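Local coordinates for MmeI (Methylophilus methylotrophus, PDB 5HR4), which probably methylates the exocyclic amino group of adenine in DNA, using S-adenosyl-L-methionine, and belongs to the Type IIL restriction-modification enzymes, at residues T358-A363 against I464-V469; L470-C475 against A529-A534. All coordinates share one frame; numbering follows the deposited sequence.

Interaction 1. Residues T358-A363 against I464-V469; sequences TFFDPA and IDWNDV. With SFG (sinefungin), chain H.
The first strand of the methyltransferase Rossmann-like sheet, 359-361, runs into the cofactor-binding turn that starts at D361, P362 and A363, and here F360 and P362 meet W466 and V469 of the loop after strand 455-458. Side chains alternate along the strand: F359 and D361 lie against helix 368-388, while F360 turns to the other side of the sheet. Its chi1 of -170° sets CG opposite the backbone N and carries the ring to W466 and V469. The edge of F360 points to the face of the indole in an offset edge-to-face stack, its centroid 5.5 Å from that of the W466 five-membered ring and the planes at 68°. F360 CE2 also lies 3.8 Å from W466 CB, close to the plane of the phenyl ring. V469 CG1 and CB meet CE1 and CZ at the end of that ring, CG1 4.0 Å from CE1; I412 packs on F360, W466 and V469 alike, so an apolar residue fits there. P362 instead lies over a face of the indole, a CH-pi contact with CB 3.8 Å from the centroid of the W466 six-membered ring, 25° off the normal, and nearest CZ2 (3.4 Å), therefore toward the rim. The indole NE1 donates to A461 O, and K520 makes a cation-pi contact with the ring. W517 and A521 of helix 517-524 pack on it too. A363 belongs to the sinefungin pocket; its small side chain suits a site beside the ligand, and its carbonyl O lies 3.4 Å from sinefungin CG.

Interaction 2. Residues L470-C475 against A529-A534; sequences LEAKKC and ANIRCA
A472 O is gripped by two N-H donors, the backbone N of C475 at 3.0 Å and ND2 of N528, and the methyl CD1 of I531 lies 3.6 Å from it. The C475 N bond and that from K474 N to E471 O close the short 3-10 turn around 472-473, where a small alanine lets helix residue Y524 and I531 come near. The side chain of I531 extends toward this turn: CG1 is anti to the carbonyl carbon (chi1 -62°), which carries the CG1-CD1 arm across to residues 472-475. CG1 lies against C475 O, and CD1 sits 3.8 Å from C475 SG and 4.4 Å from A472 CB. The contact lies just before the starts of strands 477-480 and 532-538, parallel neighbours in the Rossmann-like sheet, with R532 already in backbone hydrogen bonds to C476 and I478. I531 also packs on I478, I525 and Y524, and an apolar side chain suits this buried place. With an alanine here, CG1, CG2 and CD1 are gone, and a gap would probably open beside C475 SG and A472 CB. The thiol of C475, small and compatible with apolar neighbours, packs on CD1, and the C475 side chain touches Y524 as well.

In the fold
Interactions 1 and 2 follow one another along residues 464-475, part of the connection from strand 455-458 to strand 477-480, which in the sheet have strands 409-413 and 359-361 between them; their centres are about 9 Å apart. Two probable hydrogen bonds tie them together: T358 OG1 to K474 O at 2.7 Å, and N467 OD1 to A472 N at 2.9 Å. Helix 517-524 covers both, through W517 and A521 at the first and Y524 at the second. Interaction 1 reaches the sinefungin pocket through A363, whereas interaction 2 lies away from that pocket and from the calcium site. The nearest atoms of the bound DNA are about 7 Å from interaction 1 and about 11 Å from interaction 2.

Interaction 1. Residues T358-A363 against I464-V469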
ATOM      1  N   THR A 358      14.372  21.210  -3.616  1.00 27.10           N
ATOM      2  CA  THR A 358      13.612  20.940  -2.397  1.00 30.54           C
ATOM      3  C   THR A 358      12.770  19.682  -2.574  1.00 31.79           C
ATOM      4  O   THR A 358      12.231  19.430  -3.664  1.00 33.63           O
ATOM      5  CB  THR A 358      12.715  22.127  -2.012  1.00 27.25           C
ATOM      6  OG1 THR A 358      11.920  22.523  -3.135  1.00 33.08           O
ATOM      7  CG2 THR A 358      13.548  23.310  -1.593  1.00 26.95           C
ATOM      8  N   PHE A 359      12.664  18.887  -1.503  1.00 30.85           N
ATOM      9  CA  PHE A 359      11.925  17.627  -1.519  1.00 28.40           C
ATOM     10  C   PHE A 359      10.830  17.642  -0.459  1.00 26.89           C
ATOM     11  O   PHE A 359      11.063  18.055   0.679  1.00 27.51           O
ATOM     12  CB  PHE A 359      12.881  16.452  -1.306  1.00 30.07           C
ATOM     13  CG  PHE A 359      13.997  16.402  -2.320  1.00 32.60           C
ATOM     14  CD1 PHE A 359      13.865  15.655  -3.486  1.00 27.72           C
ATOM     15  CD2 PHE A 359      15.153  17.139  -2.130  1.00 29.92           C
ATOM     16  CE1 PHE A 359      14.857  15.633  -4.422  1.00 24.60           C
ATOM     17  CE2 PHE A 359      16.165  17.102  -3.069  1.00 31.06           C
ATOM     18  CZ  PHE A 359      16.014  16.344  -4.212  1.00 30.22           C
ATOM     19  N   PHE A 360       9.646  17.155  -0.830  1.00 27.35           N
ATOM     20  CA  PHE A 360       8.428  17.342  -0.040  1.00 29.74           C
ATOM     21  C   PHE A 360       7.634  16.038   0.022  1.00 28.20           C
ATOM     22  O   PHE A 360       7.002  15.645  -0.967  1.00 29.33           O
ATOM     23  CB  PHE A 360       7.597  18.466  -0.661  1.00 32.58           C
ATOM     24  CG  PHE A 360       6.449  18.928   0.173  1.00 30.89           C
ATOM     25  CD1 PHE A 360       6.255  18.453   1.467  1.00 33.13           C
ATOM     26  CD2 PHE A 360       5.558  19.858  -0.343  1.00 35.97           C
ATOM     27  CE1 PHE A 360       5.171  18.875   2.227  1.00 29.34           C
ATOM     28  CE2 PHE A 360       4.481  20.293   0.399  1.00 39.52           C
ATOM     29  CZ  PHE A 360       4.282  19.797   1.696  1.00 33.88           C
ATOM     30  N   ASP A 361       7.632  15.389   1.190  1.00 28.22           N
ATOM     31  CA  ASP A 361       6.906  14.137   1.411  1.00 30.87           C
ATOM     32  C   ASP A 361       5.672  14.365   2.290  1.00 32.68           C
ATOM     33  O   ASP A 361       5.784  14.391   3.530  1.00 28.79           O
ATOM     34  CB  ASP A 361       7.836  13.095   2.044  1.00 32.70           C
ATOM     35  CG  ASP A 361       7.194  11.692   2.168  1.00 39.02           C
ATOM     36  OD1 ASP A 361       5.961  11.534   1.956  1.00 34.72           O
ATOM     37  OD2 ASP A 361       7.942  10.734   2.514  1.00 38.42           O
ATOM     38  N   PRO A 362       4.461  14.474   1.695  1.00 29.15           N
ATOM     39  CA  PRO A 362       3.272  14.900   2.447  1.00 30.93           C
ATOM     40  C   PRO A 362       2.603  13.789   3.247  1.00 35.44           C
ATOM     41  O   PRO A 362       1.389  13.829   3.465  1.00 33.24           O
ATOM     42  CB  PRO A 362       2.326  15.408   1.347  1.00 30.87           C
ATOM     43  CG  PRO A 362       2.939  14.941   0.008  1.00 29.32           C
ATOM     44  CD  PRO A 362       4.129  14.092   0.314  1.00 31.09           C
ATOM     45  N   ALA A 363       3.387  12.801   3.683  1.00 33.49           N
ATOM     46  CA  ALA A 363       2.939  11.690   4.516  1.00 30.46           C
ATOM     47  C   ALA A 363       4.186  10.912   4.926  1.00 33.85           C
ATOM     48  O   ALA A 363       4.234   9.683   4.818  1.00 40.00           O
ATOM     49  CB  ALA A 363       1.933  10.810   3.763  1.00 27.11           C
ATOM     50  N   ILE A 464      -4.701  20.655   5.973  1.00 39.37           N
ATOM     51  CA  ILE A 464      -3.947  21.903   5.948  1.00 32.08           C
ATOM     52  C   ILE A 464      -3.654  22.325   4.505  1.00 34.98           C
ATOM     53  O   ILE A 464      -3.835  21.567   3.550  1.00 34.92           O
ATOM     54  CB  ILE A 464      -2.633  21.795   6.742  1.00 32.32           C
ATOM     55  CG1 ILE A 464      -1.734  20.714   6.133  1.00 32.39           C
ATOM     56  CG2 ILE A 464      -2.896  21.521   8.200  1.00 28.52           C
ATOM     57  CD1 ILE A 464      -0.379  20.670   6.786  1.00 32.55           C
ATOM     58  N   ASP A 465      -3.151  23.544   4.364  1.00 33.70           N
ATOM     59  CA  ASP A 465      -2.636  24.029   3.092  1.00 42.49           C
ATOM     60  C   ASP A 465      -1.141  23.710   3.016  1.00 40.68           C
ATOM     61  O   ASP A 465      -0.356  24.227   3.823  1.00 38.26           O
ATOM     62  CB  ASP A 465      -2.891  25.534   2.966  1.00 41.74           C
ATOM     63  CG  ASP A 465      -2.560  26.083   1.589  1.00 43.74           C
ATOM     64  OD1 ASP A 465      -2.310  25.294   0.651  1.00 55.14           O
ATOM     65  OD2 ASP A 465      -2.572  27.318   1.438  1.00 49.00           O
ATOM     66  N   TRP A 466      -0.744  22.867   2.048  1.00 31.52           N
ATOM     67  CA  TRP A 466       0.667  22.484   1.948  1.00 35.06           C
ATOM     68  C   TRP A 466       1.599  23.695   1.872  1.00 34.62           C
ATOM     69  O   TRP A 466       2.727  23.634   2.374  1.00 32.74           O
ATOM     70  CB  TRP A 466       0.891  21.542   0.749  1.00 30.27           C
ATOM     71  CG  TRP A 466       0.304  20.167   1.001  1.00 32.30           C
ATOM     72  CD1 TRP A 466      -0.306  19.747   2.146  1.00 29.62           C
ATOM     73  CD2 TRP A 466       0.272  19.048   0.103  1.00 31.01           C
ATOM     74  NE1 TRP A 466      -0.727  18.452   2.024  1.00 27.86           N
ATOM     75  CE2 TRP A 466      -0.388  17.994   0.777  1.00 35.36           C
ATOM     76  CE3 TRP A 466       0.738  18.830  -1.195  1.00 30.47           C
ATOM     77  CZ2 TRP A 466      -0.600  16.741   0.190  1.00 30.51           C
ATOM     78  CZ3 TRP A 466       0.531  17.584  -1.775  1.00 30.24           C
ATOM     79  CH2 TRP A 466      -0.130  16.560  -1.083  1.00 32.63           C
ATOM     80  N   ASN A 467       1.145  24.813   1.291  1.00 35.90           N
ATOM     81  CA  ASN A 467       1.994  26.007   1.223  1.00 39.66           C
ATOM     82  C   ASN A 467       2.442  26.518   2.594  1.00 37.37           C
ATOM     83  O   ASN A 467       3.383  27.312   2.662  1.00 41.63           O
ATOM     84  CB  ASN A 467       1.293  27.140   0.466  1.00 31.40           C
ATOM     85  CG  ASN A 467       1.204  26.875  -1.026  1.00 41.67           C
ATOM     86  OD1 ASN A 467       2.203  26.987  -1.762  1.00 36.76           O
ATOM     87  ND2 ASN A 467       0.006  26.522  -1.488  1.00 37.38           N
ATOM     88  N   ASP A 468       1.816  26.097   3.693  1.00 36.42           N
ATOM     89  CA  ASP A 468       2.367  26.508   4.981  1.00 39.49           C
ATOM     90  C   ASP A 468       3.639  25.742   5.335  1.00 42.81           C
ATOM     91  O   ASP A 468       4.444  26.224   6.142  1.00 44.09           O
ATOM     92  CB  ASP A 468       1.326  26.343   6.084  1.00 42.19           C
ATOM     93  CG  ASP A 468       0.082  27.151   5.823  1.00 43.34           C
ATOM     94  OD1 ASP A 468       0.192  28.164   5.094  1.00 49.53           O
ATOM     95  OD2 ASP A 468      -0.997  26.773   6.340  1.00 44.51           O
ATOM     96  N   VAL A 469       3.843  24.567   4.749  1.00 42.37           N
ATOM     97  CA  VAL A 469       5.084  23.828   4.933  1.00 40.63           C
ATOM     98  C   VAL A 469       6.143  24.297   3.951  1.00 40.50           C
ATOM     99  O   VAL A 469       7.319  24.424   4.310  1.00 40.38           O
ATOM    100  CB  VAL A 469       4.828  22.315   4.783  1.00 37.74           C
ATOM    101  CG1 VAL A 469       6.106  21.510   5.079  1.00 29.23           C
ATOM    102  CG2 VAL A 469       3.674  21.904   5.679  1.00 41.01           C
TER
HETATM  103  N   SFG H1002       7.207   6.496   3.916  1.00 39.36           N
HETATM  104  CA  SFG H1002       7.299   6.361   5.354  1.00 41.66           C
HETATM  105  C   SFG H1002       8.555   5.563   5.648  1.00 44.47           C
HETATM  106  O   SFG H1002       9.251   5.164   4.688  1.00 45.42           O
HETATM  107  OXT SFG H1002       8.909   5.307   6.824  1.00 43.95           O
HETATM  108  CB  SFG H1002       6.075   5.632   5.896  1.00 40.94           C
HETATM  109  CG  SFG H1002       4.837   6.381   5.428  1.00 38.68           C
HETATM  110  CD  SFG H1002       3.661   5.486   5.751  1.00 36.43           C
HETATM  111  NE  SFG H1002       3.570   4.511   4.683  1.00 35.96           N
HETATM  112  C5' SFG H1002       2.356   6.286   5.890  1.00 40.93           C
HETATM  113  C4' SFG H1002       2.422   7.454   6.931  1.00 40.18           C
HETATM  114  O4' SFG H1002       1.427   8.267   6.718  1.00 39.00           O
HETATM  115  C3' SFG H1002       2.223   7.007   8.391  1.00 45.25           C
HETATM  116  O3' SFG H1002       3.388   7.226   9.046  1.00 50.67           O
HETATM  117  C2' SFG H1002       1.057   7.871   8.955  1.00 42.99           C
HETATM  118  O2' SFG H1002       1.350   8.367  10.330  1.00 45.35           O
HETATM  119  C1' SFG H1002       1.001   8.880   8.146  1.00 38.60           C
HETATM  120  N9  SFG H1002      -0.322   9.382   7.942  1.00 33.27           N
HETATM  121  C8  SFG H1002      -1.460   8.700   7.852  1.00 37.02           C
HETATM  122  N7  SFG H1002      -2.449   9.564   7.610  1.00 34.95           N
HETATM  123  C5  SFG H1002      -1.913  10.782   7.544  1.00 38.51           C
HETATM  124  C6  SFG H1002      -2.490  12.010   7.329  1.00 37.93           C
HETATM  125  N6  SFG H1002      -3.852  12.419   7.089  1.00 32.91           N
HETATM  126  N1  SFG H1002      -1.753  13.114   7.306  1.00 36.32           N
HETATM  127  C2  SFG H1002      -0.415  13.016   7.496  1.00 32.87           C
HETATM  128  N3  SFG H1002       0.155  11.802   7.713  1.00 34.79           N
HETATM  129  C4  SFG H1002      -0.598  10.679   7.737  1.00 35.93           C

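Interaction 2. Residues L470-C475 against A529-A534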
ATOM      1  N   LEU A 470       5.734  24.543   2.709  1.00 36.95           N
ATOM      2  CA  LEU A 470       6.666  24.881   1.640  1.00 35.09           C
ATOM      3  C   LEU A 470       5.867  25.568   0.548  1.00 39.85           C
ATOM      4  O   LEU A 470       4.927  24.976   0.002  1.00 37.79           O
ATOM      5  CB  LEU A 470       7.374  23.636   1.098  1.00 30.53           C
ATOM      6  CG  LEU A 470       8.275  23.888  -0.117  1.00 35.45           C
ATOM      7  CD1 LEU A 470       9.213  25.029   0.188  1.00 33.10           C
ATOM      8  CD2 LEU A 470       9.074  22.651  -0.516  1.00 29.60           C
ATOM      9  N   GLU A 471       6.226  26.810   0.233  1.00 38.57           N
ATOM     10  CA  GLU A 471       5.580  27.487  -0.877  1.00 37.36           C
ATOM     11  C   GLU A 471       5.846  26.728  -2.182  1.00 42.57           C
ATOM     12  O   GLU A 471       6.997  26.390  -2.507  1.00 37.87           O
ATOM     13  CB  GLU A 471       6.067  28.934  -0.960  1.00 35.32           C
ATOM     14  N   ALA A 472       4.763  26.453  -2.924  1.00 39.13           N
ATOM     15  CA  ALA A 472       4.854  25.705  -4.177  1.00 33.48           C
ATOM     16  C   ALA A 472       5.915  26.270  -5.120  1.00 40.70           C
ATOM     17  O   ALA A 472       6.636  25.512  -5.778  1.00 39.97           O
ATOM     18  CB  ALA A 472       3.491  25.684  -4.869  1.00 31.02           C
ATOM     19  N   LYS A 473       6.022  27.597  -5.212  1.00 43.53           N
ATOM     20  CA  LYS A 473       6.997  28.172  -6.132  1.00 39.65           C
ATOM     21  C   LYS A 473       8.422  27.829  -5.733  1.00 39.80           C
ATOM     22  O   LYS A 473       9.310  27.858  -6.587  1.00 38.67           O
ATOM     23  CB  LYS A 473       6.827  29.694  -6.228  1.00 42.23           C
ATOM     24  N   LYS A 474       8.661  27.492  -4.465  1.00 41.34           N
ATOM     25  CA  LYS A 474       9.985  27.097  -4.000  1.00 38.30           C
ATOM     26  C   LYS A 474      10.141  25.586  -3.898  1.00 36.63           C
ATOM     27  O   LYS A 474      11.104  25.113  -3.289  1.00 38.09           O
ATOM     28  CB  LYS A 474      10.294  27.738  -2.641  1.00 33.60           C
ATOM     29  N   CYS A 475       9.218  24.820  -4.466  1.00 34.29           N
ATOM     30  CA  CYS A 475       9.212  23.374  -4.329  1.00 32.37           C
ATOM     31  C   CYS A 475       9.559  22.711  -5.657  1.00 34.06           C
ATOM     32  O   CYS A 475       9.228  23.232  -6.727  1.00 38.06           O
ATOM     33  CB  CYS A 475       7.844  22.886  -3.837  1.00 33.82           C
ATOM     34  SG  CYS A 475       7.501  21.122  -4.097  1.00 36.32           S
ATOM     35  N   ALA A 529       3.910  24.337 -12.536  1.00 38.94           N
ATOM     36  CA  ALA A 529       3.974  23.154 -13.398  1.00 42.05           C
ATOM     37  C   ALA A 529       5.354  22.512 -13.496  1.00 41.19           C
ATOM     38  O   ALA A 529       5.523  21.526 -14.222  1.00 41.96           O
ATOM     39  CB  ALA A 529       3.506  23.499 -14.816  1.00 37.62           C
ATOM     40  N   ASN A 530       6.353  23.060 -12.809  1.00 43.17           N
ATOM     41  CA  ASN A 530       7.675  22.448 -12.837  1.00 44.52           C
ATOM     42  C   ASN A 530       7.826  21.341 -11.813  1.00 38.61           C
ATOM     43  O   ASN A 530       8.792  20.572 -11.872  1.00 42.33           O
ATOM     44  CB  ASN A 530       8.757  23.503 -12.610  1.00 42.79           C
ATOM     45  CG  ASN A 530       9.149  24.202 -13.886  1.00 52.74           C
ATOM     46  OD1 ASN A 530       8.437  24.128 -14.891  1.00 51.59           O
ATOM     47  ND2 ASN A 530      10.292  24.883 -13.863  1.00 61.57           N
ATOM     48  N   ILE A 531       6.912  21.248 -10.864  1.00 36.75           N
ATOM     49  CA  ILE A 531       7.018  20.198  -9.877  1.00 35.47           C
ATOM     50  C   ILE A 531       6.700  18.871 -10.543  1.00 35.47           C
ATOM     51  O   ILE A 531       5.851  18.795 -11.444  1.00 32.77           O
ATOM     52  CB  ILE A 531       6.079  20.492  -8.701  1.00 36.02           C
ATOM     53  CG1 ILE A 531       6.492  21.808  -8.015  1.00 31.87           C
ATOM     54  CG2 ILE A 531       6.037  19.296  -7.752  1.00 35.26           C
ATOM     55  CD1 ILE A 531       5.451  22.353  -7.024  1.00 29.94           C
ATOM     56  N   ARG A 532       7.426  17.831 -10.136  1.00 36.38           N
ATOM     57  CA  ARG A 532       7.202  16.451 -10.536  1.00 29.89           C
ATOM     58  C   ARG A 532       6.901  15.619  -9.287  1.00 37.20           C
ATOM     59  O   ARG A 532       7.552  15.794  -8.248  1.00 38.28           O
ATOM     60  CB  ARG A 532       8.426  15.926 -11.263  1.00 27.19           C
ATOM     61  N   CYS A 533       5.905  14.722  -9.370  1.00 34.34           N
ATOM     62  CA  CYS A 533       5.431  13.963  -8.211  1.00 32.10           C
ATOM     63  C   CYS A 533       5.459  12.462  -8.464  1.00 33.46           C
ATOM     64  O   CYS A 533       5.244  11.996  -9.589  1.00 32.11           O
ATOM     65  CB  CYS A 533       3.984  14.334  -7.812  1.00 32.85           C
ATOM     66  SG  CYS A 533       3.611  16.102  -7.748  1.00 39.97           S
ATOM     67  N   ALA A 534       5.652  11.698  -7.388  1.00 30.80           N
ATOM     68  CA  ALA A 534       5.477  10.256  -7.470  1.00 30.53           C
ATOM     69  C   ALA A 534       5.029   9.712  -6.118  1.00 32.07           C
ATOM     70  O   ALA A 534       5.565  10.110  -5.081  1.00 32.62           O
ATOM     71  CB  ALA A 534       6.762   9.564  -7.921  1.00 24.63           C
TER